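Local coordinates for SusD superfamily protein (Bacteroides vulgatus, PDB 3MYV), which probably binds polysaccharide at the outer membrane, as a member of the SusD family of saccharide-binding proteins, at residues 61-66 with 425-430; 41-46 with 55-60. One frame throughout, in Å; residues are numbered along the deposited sequence.

Contact 1: residues 61-66 with 425-430; sequences YMFNHR and WDFYKC
Phe63 and Lys429 mark the nearest backbone approach, with their CA atoms 6.5 Å apart; the contact joins two loops, and side chains of each meet backbone oxygens of the other. Lys429 reaches across with its ammonium group and donates a hydrogen bond from NZ to Phe63 O, 3.0 Å long. The C=O...N angle is 146° and the donor is tilted out of the carbonyl plane. A bend at chi3 (-76°) turns the end of the lysine chain onto this oxygen. One water bridges the same ammonium group to the preceding residue, accepting from Lys429 NZ and donating to Met62 O, so the ammonium group meets two successive carbonyls, one directly and one through solvent.

Those carbonyls lie where helix 56-61 stops in a Schellman motif: Phe63, with positive phi, is its C-prime residue, Phe63 N returning to Cys60 O and Asn64 N to Thr59 O. A cation at this C-terminal end would be expected to sit well with the helix dipole.

Phe63 points its CB toward 425-430, and its ring is met from two directions. At its edge, in the ring plane, Lys429 O lies 3.1 Å from Phe63 CD2; over one face comes Phe427, with CE2 3.8 Å from Phe63 CD2. The two rings are inclined at 59° with centroids 5.5 Å apart, an oblique aromatic pair. Phe427 brings CE2 there with its CG anti to the backbone N. Helix 397-403 adds Phe398 against Phe63, and Cys430 packs on Leu402 of the same helix.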
loop_
_atom_site.group_PDB
_atom_site.type_symbol
_atom_site.label_atom_id
_atom_site.label_comp_id
_atom_site.label_asym_id
_atom_site.label_seq_id
_atom_site.Cartn_x
_atom_site.Cartn_y
_atom_site.Cartn_z
ATOM N N TYR A 61 -7.039 -8.322 11.786
ATOM C CA TYR A 61 -8.424 -7.923 12.059
ATOM C C TYR A 61 -8.685 -7.751 13.550
ATOM O O TYR A 61 -9.347 -6.801 13.981
ATOM C CB TYR A 61 -9.342 -8.989 11.475
ATOM C CG TYR A 61 -10.793 -8.859 11.810
ATOM C CD1 TYR A 61 -11.568 -7.877 11.215
ATOM C CD2 TYR A 61 -11.420 -9.791 12.622
ATOM C CE1 TYR A 61 -12.950 -7.780 11.500
ATOM C CE2 TYR A 61 -12.780 -9.715 12.901
ATOM C CZ TYR A 61 -13.539 -8.712 12.331
ATOM O OH TYR A 61 -14.869 -8.644 12.630
HETATM N N MSE A 62 -8.159 -8.689 14.332
HETATM C CA MSE A 62 -8.365 -8.708 15.779
HETATM C C MSE A 62 -7.340 -7.854 16.543
HETATM O O MSE A 62 -7.344 -7.844 17.777
HETATM C CB MSE A 62 -8.319 -10.152 16.271
HETATM C CG MSE A 62 -9.423 -11.045 15.709
HETATM SE SE MSE A 62 -11.205 -10.489 16.181
HETATM C CE MSE A 62 -11.200 -10.794 18.132
ATOM N N PHE A 63 -6.480 -7.120 15.832
ATOM C CA PHE A 63 -5.361 -6.380 16.479
ATOM C C PHE A 63 -4.646 -7.233 17.542
ATOM O O PHE A 63 -4.255 -6.745 18.588
ATOM C CB PHE A 63 -5.808 -5.023 17.050
ATOM C CG PHE A 63 -6.178 -4.015 15.977
ATOM C CD1 PHE A 63 -7.331 -4.189 15.205
ATOM C CD2 PHE A 63 -5.365 -2.902 15.725
ATOM C CE1 PHE A 63 -7.669 -3.270 14.166
ATOM C CE2 PHE A 63 -5.695 -1.957 14.712
ATOM C CZ PHE A 63 -6.844 -2.147 13.926
ATOM N N ASN A 64 -4.446 -8.511 17.214
ATOM C CA ASN A 64 -3.802 -9.461 18.117
ATOM C C ASN A 64 -2.303 -9.461 17.806
ATOM O O ASN A 64 -1.837 -10.246 16.983
ATOM C CB ASN A 64 -4.401 -10.863 17.919
ATOM C CG ASN A 64 -3.713 -11.913 18.758
ATOM O OD1 ASN A 64 -2.911 -11.588 19.622
ATOM N ND2 ASN A 64 -3.989 -13.179 18.478
ATOM N N HIS A 65 -1.588 -8.533 18.433
ATOM C CA HIS A 65 -0.156 -8.332 18.202
ATOM C C HIS A 65 0.552 -8.171 19.545
ATOM O O HIS A 65 0.062 -7.473 20.429
ATOM C CB HIS A 65 0.102 -7.065 17.393
ATOM C CG HIS A 65 -0.740 -6.941 16.176
ATOM N ND1 HIS A 65 -0.576 -7.762 15.085
ATOM C CD2 HIS A 65 -1.720 -6.063 15.851
ATOM C CE1 HIS A 65 -1.456 -7.427 14.155
ATOM N NE2 HIS A 65 -2.161 -6.398 14.594
ATOM N N ARG A 66 1.725 -8.771 19.678
ATOM C CA ARG A 66 2.523 -8.542 20.884
ATOM C C ARG A 66 4.027 -8.559 20.616
ATOM O O ARG A 66 4.474 -9.052 19.578
ATOM C CB ARG A 66 2.136 -9.537 21.966
ATOM C CG ARG A 66 2.256 -10.955 21.556
ATOM C CD ARG A 66 1.678 -11.890 22.621
ATOM N NE ARG A 66 2.431 -13.136 22.633
ATOM C CZ ARG A 66 2.168 -14.202 21.880
ATOM N NH1 ARG A 66 1.127 -14.218 21.045
ATOM N NH2 ARG A 66 2.946 -15.272 21.976
ATOM N N TRP A 425 -6.749 7.003 16.087
ATOM C CA TRP A 425 -5.312 7.155 16.266
ATOM C C TRP A 425 -4.851 7.254 17.737
ATOM O O TRP A 425 -3.670 7.473 18.007
ATOM C CB TRP A 425 -4.775 8.274 15.379
ATOM C CG TRP A 425 -5.242 9.660 15.640
ATOM C CD1 TRP A 425 -5.727 10.158 16.815
ATOM C CD2 TRP A 425 -5.216 10.766 14.715
ATOM N NE1 TRP A 425 -6.036 11.497 16.672
ATOM C CE2 TRP A 425 -5.710 11.900 15.402
ATOM C CE3 TRP A 425 -4.790 10.917 13.394
ATOM C CZ2 TRP A 425 -5.837 13.155 14.792
ATOM C CZ3 TRP A 425 -4.917 12.175 12.782
ATOM C CH2 TRP A 425 -5.434 13.269 13.479
ATOM N N ASP A 426 -5.785 7.138 18.674
ATOM C CA ASP A 426 -5.458 7.085 20.111
ATOM C C ASP A 426 -5.432 5.650 20.611
ATOM O O ASP A 426 -5.039 5.401 21.750
ATOM C CB ASP A 426 -6.475 7.872 20.925
ATOM C CG ASP A 426 -6.421 9.369 20.653
ATOM O OD1 ASP A 426 -5.341 9.901 20.373
ATOM O OD2 ASP A 426 -7.475 10.006 20.756
ATOM N N PHE A 427 -5.853 4.704 19.770
ATOM C CA PHE A 427 -5.817 3.282 20.122
ATOM C C PHE A 427 -4.392 2.769 20.078
ATOM O O PHE A 427 -3.725 2.892 19.056
ATOM C CB PHE A 427 -6.648 2.492 19.116
ATOM C CG PHE A 427 -6.786 1.033 19.437
ATOM C CD1 PHE A 427 -7.009 0.593 20.735
ATOM C CD2 PHE A 427 -6.789 0.098 18.412
ATOM C CE1 PHE A 427 -7.172 -0.760 21.007
ATOM C CE2 PHE A 427 -6.968 -1.222 18.675
ATOM C CZ PHE A 427 -7.163 -1.660 19.972
ATOM N N TYR A 428 -3.920 2.178 21.176
ATOM C CA TYR A 428 -2.487 1.889 21.294
ATOM C C TYR A 428 -2.030 0.864 20.272
ATOM O O TYR A 428 -0.840 0.824 19.917
ATOM C CB TYR A 428 -2.091 1.498 22.721
ATOM C CG TYR A 428 -2.362 0.063 23.143
ATOM C CD1 TYR A 428 -3.619 -0.338 23.575
ATOM C CD2 TYR A 428 -1.348 -0.874 23.154
ATOM C CE1 TYR A 428 -3.863 -1.635 23.981
ATOM C CE2 TYR A 428 -1.567 -2.164 23.564
ATOM C CZ TYR A 428 -2.833 -2.548 23.974
ATOM O OH TYR A 428 -3.059 -3.845 24.368
ATOM N N LYS A 429 -2.973 0.060 19.771
ATOM C CA LYS A 429 -2.622 -0.959 18.784
ATOM C C LYS A 429 -2.830 -0.487 17.353
ATOM O O LYS A 429 -2.783 -1.305 16.433
ATOM C CB LYS A 429 -3.343 -2.274 19.084
ATOM C CG LYS A 429 -2.903 -2.841 20.433
ATOM C CD LYS A 429 -3.279 -4.270 20.628
ATOM C CE LYS A 429 -4.760 -4.441 20.941
ATOM N NZ LYS A 429 -5.029 -5.836 21.379
ATOM N N CYS A 430 -3.024 0.827 17.151
ATOM C CA CYS A 430 -2.992 1.383 15.786
ATOM C C CYS A 430 -1.587 1.419 15.196
ATOM O O CYS A 430 -1.408 1.745 14.013
ATOM C CB CYS A 430 -3.664 2.768 15.686
ATOM S SG CYS A 430 -2.633 4.182 16.270
HETATM O O HOH W 1 -7.762 -6.048 20.389
#

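Contact 2: residues 41-46 with 55-60; sequences GDMKGD and GVCNTC
Met43 of helix 36-43 and Lys44 beside it in the chain pack on Cys57 and Cys60 of helix 56-61, a buried contact in the N-terminal part of this SusD-family fold. The linking residues include the short strand 48-50, and the two segments are only nine residues apart in sequence. The CA atoms of Met43 and Cys60 come within 6.0 Å, and 239 Å² is buried over both sides.

The apolar half belongs to Met43, a selenomethionine. Its CB lies 4.1 Å from Cys60 CB, while the chain, bent at chi2 (-71°), runs alongside Cys57 until its terminal CE meets Cys57 SG at 3.8 Å. Cys57 and Met43 also both touch Trp265, so helix 265-268 borders the same cluster.

Lys44 makes the polar half. Its CB does not aim at the facing helix, but chi2 and chi3 are extended and a final turn at chi4 (-69°) carries the amine across to the last turn of helix 56-61. Along the way CE packs 4.0 Å from Cys60 CB. The ammonium group is also hydrogen-bonded to His65 NE2, its strongest polar partner, and makes cation-pi contacts with Phe63 and Tyr40, so the buried ammonium group, probably charged, is surrounded by a carbonyl, an imidazole and aromatic rings. A methionine in its place would probably leave Cys60 O and His65 NE2 without their shared partner and strip both rings of their cation. Lys44 NZ donates to Cys60 O at 3.1 Å with a C=O...N angle of 123°, in the carbonyl plane and on a lone pair.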
loop_
_atom_site.group_PDB
_atom_site.type_symbol
_atom_site.label_atom_id
_atom_site.label_comp_id
_atom_site.label_asym_id
_atom_site.label_seq_id
_atom_site.Cartn_x
_atom_site.Cartn_y
_atom_site.Cartn_z
ATOM N N GLY A 41 -3.553 -3.406 5.842
ATOM C CA GLY A 41 -4.338 -2.257 5.381
ATOM C C GLY A 41 -5.846 -2.457 5.239
ATOM O O GLY A 41 -6.613 -1.519 5.416
ATOM N N ASP A 42 -6.273 -3.661 4.863
ATOM C CA ASP A 42 -7.692 -3.947 4.655
ATOM C C ASP A 42 -8.378 -4.505 5.897
ATOM O O ASP A 42 -9.487 -4.087 6.243
ATOM C CB ASP A 42 -7.862 -4.930 3.501
ATOM C CG ASP A 42 -7.638 -4.274 2.143
ATOM O OD1 ASP A 42 -8.489 -3.465 1.771
ATOM O OD2 ASP A 42 -6.633 -4.589 1.464
HETATM N N MSE A 43 -7.736 -5.465 6.581
HETATM C CA MSE A 43 -8.403 -6.147 7.682
HETATM C C MSE A 43 -8.611 -5.242 8.890
HETATM O O MSE A 43 -9.494 -5.499 9.704
HETATM C CB MSE A 43 -7.660 -7.422 8.090
HETATM C CG MSE A 43 -7.652 -8.482 6.945
HETATM SE SE MSE A 43 -9.396 -9.271 6.647
HETATM C CE MSE A 43 -9.149 -9.691 4.797
ATOM N N LYS A 44 -7.825 -4.176 8.981
ATOM C CA LYS A 44 -7.929 -3.197 10.068
ATOM C C LYS A 44 -8.923 -2.057 9.801
ATOM O O LYS A 44 -9.214 -1.226 10.690
ATOM C CB LYS A 44 -6.519 -2.648 10.381
ATOM C CG LYS A 44 -5.586 -3.714 10.900
ATOM C CD LYS A 44 -4.172 -3.236 11.230
ATOM C CE LYS A 44 -3.396 -4.312 12.004
ATOM N NZ LYS A 44 -3.956 -4.479 13.370
ATOM N N GLY A 45 -9.413 -1.992 8.573
ATOM C CA GLY A 45 -10.462 -1.050 8.208
ATOM C C GLY A 45 -11.874 -1.552 8.528
ATOM O O GLY A 45 -12.066 -2.465 9.345
ATOM N N ASP A 46 -12.851 -0.944 7.863
ATOM C CA ASP A 46 -14.266 -1.303 8.031
ATOM C C ASP A 46 -14.864 -2.050 6.841
ATOM O O ASP A 46 -16.063 -2.418 6.856
ATOM C CB ASP A 46 -15.083 -0.030 8.322
ATOM C CG ASP A 46 -14.986 0.989 7.214
ATOM O OD1 ASP A 46 -14.152 0.807 6.314
ATOM O OD2 ASP A 46 -15.744 1.971 7.251
ATOM N N GLY A 55 -4.527 -17.086 11.037
ATOM C CA GLY A 55 -3.498 -16.492 10.225
ATOM C C GLY A 55 -3.463 -14.975 10.261
ATOM O O GLY A 55 -4.074 -14.324 11.125
ATOM N N VAL A 56 -2.746 -14.411 9.303
ATOM C CA VAL A 56 -2.424 -12.967 9.324
ATOM C C VAL A 56 -3.651 -12.081 9.130
ATOM O O VAL A 56 -3.745 -11.004 9.734
ATOM C CB VAL A 56 -1.299 -12.593 8.306
ATOM C CG1 VAL A 56 -1.787 -12.722 6.877
ATOM C CG2 VAL A 56 -0.763 -11.182 8.581
ATOM N N CYS A 57 -4.616 -12.513 8.329
ATOM C CA CYS A 57 -5.860 -11.750 8.203
ATOM C C CYS A 57 -6.543 -11.652 9.574
ATOM O O CYS A 57 -7.017 -10.586 9.969
ATOM C CB CYS A 57 -6.810 -12.383 7.175
ATOM S SG CYS A 57 -6.284 -12.117 5.436
ATOM N N ASN A 58 -6.576 -12.770 10.290
ATOM C CA ASN A 58 -7.275 -12.852 11.560
ATOM C C ASN A 58 -6.612 -11.982 12.658
ATOM O O ASN A 58 -7.284 -11.189 13.305
ATOM C CB ASN A 58 -7.403 -14.301 11.982
ATOM C CG ASN A 58 -8.255 -14.465 13.212
ATOM O OD1 ASN A 58 -7.771 -14.343 14.315
ATOM N ND2 ASN A 58 -9.521 -14.739 13.020
ATOM N N THR A 59 -5.298 -12.124 12.821
ATOM C CA THR A 59 -4.562 -11.390 13.841
ATOM C C THR A 59 -4.569 -9.895 13.502
ATOM O O THR A 59 -4.756 -9.092 14.382
ATOM C CB THR A 59 -3.139 -11.950 14.027
ATOM O OG1 THR A 59 -2.390 -11.851 12.801
ATOM C CG2 THR A 59 -3.205 -13.456 14.513
ATOM N N CYS A 60 -4.439 -9.523 12.223
ATOM C CA CYS A 60 -4.614 -8.091 11.867
ATOM C C CYS A 60 -6.025 -7.579 12.197
ATOM O O CYS A 60 -6.198 -6.528 12.832
ATOM C CB CYS A 60 -4.276 -7.833 10.395
ATOM S SG CYS A 60 -2.496 -7.956 10.032
#

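Contact 2 closes before contact 1 opens, so the two follow one another in series along the chain, and their centres lie 11 Å apart on the same side of the molecule's centre. Helix 56-61 joins them: its body packs on residues 41-46, and the loop leaving it meets residues 425-430, which come 359 residues later. The two touch directly, as Tyr61 CD1 lies 3.5 Å from Met43 O. Helix 397-403 borders both, since its Phe398 meets Phe63 as well as Lys44. Thus an N-terminal helical pair is joined to a C-terminal loop, connecting distant parts of the sequence in the single-chain assembly.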